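Local coordinates for thioredoxin-like protein (Parabacteroides distasonis, PDB 4FO5), which is of unknown precise function but has a thioredoxin-like fold of the AhpC/TSA family and is probably related to thiol oxidoreductases, at residues W40-A45 with T81-I86. Residues are numbered along the deposited sequence; the frame is centred on the assembly and turned at random.
Sequences WAAYDA and TETVKI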
# COMPACT_ATOMS: atom_id res chain seq x y z
N TRP A 40 1.67 5.99 3.67
CA TRP A 40 2.73 6.97 3.86
C TRP A 40 2.12 8.37 3.94
O TRP A 40 0.93 8.54 3.70
CB TRP A 40 3.75 6.89 2.69
CG TRP A 40 3.18 7.35 1.38
CD1 TRP A 40 2.28 6.69 0.61
CD2 TRP A 40 3.41 8.62 0.75
NE1 TRP A 40 1.96 7.45 -0.49
CE2 TRP A 40 2.62 8.65 -0.42
CE3 TRP A 40 4.20 9.74 1.07
CZ2 TRP A 40 2.60 9.76 -1.28
CZ3 TRP A 40 4.16 10.84 0.21
CH2 TRP A 40 3.38 10.83 -0.95
N ALA A 41 2.95 9.36 4.25
CA ALA A 41 2.59 10.78 4.27
C ALA A 41 3.85 11.60 4.10
O ALA A 41 4.90 11.19 4.59
CB ALA A 41 1.88 11.15 5.57
N ALA A 42 3.75 12.74 3.39
CA ALA A 42 4.89 13.65 3.18
C ALA A 42 5.48 14.12 4.53
O ALA A 42 6.70 14.30 4.61
CB ALA A 42 4.45 14.85 2.35
N TYR A 43 4.64 14.22 5.59
CA TYR A 43 5.08 14.62 6.94
C TYR A 43 5.88 13.50 7.67
O TYR A 43 6.40 13.75 8.76
CB TYR A 43 3.89 15.11 7.81
CG TYR A 43 2.86 14.06 8.17
CD1 TYR A 43 3.11 13.10 9.15
CD2 TYR A 43 1.57 14.11 7.64
CE1 TYR A 43 2.14 12.18 9.54
CE2 TYR A 43 0.59 13.20 8.02
CZ TYR A 43 0.88 12.22 8.96
OH TYR A 43 -0.08 11.30 9.33
N ASP A 44 5.95 12.28 7.11
CA ASP A 44 6.74 11.19 7.69
C ASP A 44 7.80 10.84 6.66
O ASP A 44 7.53 10.15 5.68
CB ASP A 44 5.89 9.98 8.10
CG ASP A 44 6.65 8.91 8.87
OD1 ASP A 44 7.46 8.18 8.25
OD2 ASP A 44 6.39 8.76 10.08
N ALA A 45 8.99 11.42 6.86
CA ALA A 45 10.14 11.32 5.95
C ALA A 45 10.47 9.88 5.58
O ALA A 45 10.64 9.59 4.40
CB ALA A 45 11.36 11.99 6.59
N THR A 81 -0.12 15.85 -4.40
CA THR A 81 0.15 16.10 -5.81
C THR A 81 1.61 16.53 -6.03
O THR A 81 2.30 15.90 -6.83
CB THR A 81 -0.87 17.12 -6.35
OG1 THR A 81 -2.09 16.40 -6.54
CG2 THR A 81 -0.45 17.76 -7.67
N GLU A 82 2.08 17.56 -5.31
CA GLU A 82 3.44 18.09 -5.39
C GLU A 82 4.49 17.02 -5.04
O GLU A 82 5.47 16.88 -5.76
CB GLU A 82 3.56 19.31 -4.45
CG GLU A 82 4.75 20.21 -4.68
CD GLU A 82 4.87 21.32 -3.65
OE1 GLU A 82 4.93 21.01 -2.44
OE2 GLU A 82 4.92 22.51 -4.06
N THR A 83 4.25 16.25 -3.95
CA THR A 83 5.15 15.20 -3.45
C THR A 83 5.32 14.07 -4.48
O THR A 83 6.45 13.70 -4.79
CB THR A 83 4.65 14.65 -2.09
OG1 THR A 83 4.52 15.73 -1.16
CG2 THR A 83 5.60 13.64 -1.50
N VAL A 84 4.20 13.55 -5.02
CA VAL A 84 4.21 12.46 -6.01
C VAL A 84 4.93 12.93 -7.30
O VAL A 84 5.69 12.15 -7.90
CB VAL A 84 2.75 11.96 -6.23
CG1 VAL A 84 2.66 11.01 -7.41
CG2 VAL A 84 2.25 11.26 -4.97
N LYS A 85 4.78 14.23 -7.66
CA LYS A 85 5.45 14.85 -8.81
C LYS A 85 6.96 14.93 -8.52
O LYS A 85 7.75 14.44 -9.34
CB LYS A 85 4.84 16.24 -9.09
CG LYS A 85 5.38 16.93 -10.36
N ILE A 86 7.36 15.45 -7.35
CA ILE A 86 8.79 15.56 -6.94
C ILE A 86 9.47 14.17 -6.88
O ILE A 86 10.61 14.03 -7.35
CB ILE A 86 8.93 16.30 -5.57
CG1 ILE A 86 8.67 17.82 -5.75
CG2 ILE A 86 10.31 16.06 -4.92
CD1 ILE A 86 8.14 18.54 -4.49
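The indole of W40 and the methyl of T83 show how a broad ring can meet a helix by its rim rather than by its face. The two side chains approach from opposite directions, and T83 CG2 arrives near the plane of the ring, 3.6 Å from both W40 CZ3 and W40 CH2. One corner further along the six-membered ring, V84 CG2 lies 4.0 Å from W40 CZ2; the valine side chain crosses that of the tryptophan at about a right angle, yet its methyl also meets the edge. With chi1 of 69° CG of W40 stands between its own backbone N and carbonyl carbon, and with chi2 of -73° the benzene portion of the indole points to the helix. In T83 the methyl is anti to the backbone N and reaches the ring, while OG1 turns back along the helix to hydrogen-bond I79 O. Besides that bond the hydroxyl has an apolar neighbour: A42 CB lies 3.6 Å from T83 OG1, a van der Waals contact. A glycine in place of W40 would probably leave T83 CG2 and V84 CG2 facing a gap where the ring edge had been. The loop bearing A42 is shaped by a type I turn, closed by D44 N to A41 O at 2.9 Å, and A42 N donates a hydrogen bond to D74 OD2. D44 then serves as N-cap of helix 45-58; by sequence, D44 and S47 occupy the places of the CXXC cysteines of classical thioredoxins. The contact thus joins the end of strand 34-40 and the following loop to helix 77-87. W40 pairs through its backbone with I71 and M73, and its side chain also touches S47 and N51 of helix 45-58, S70 and S72 of strand 66-72, and Q94 of strand 94-96.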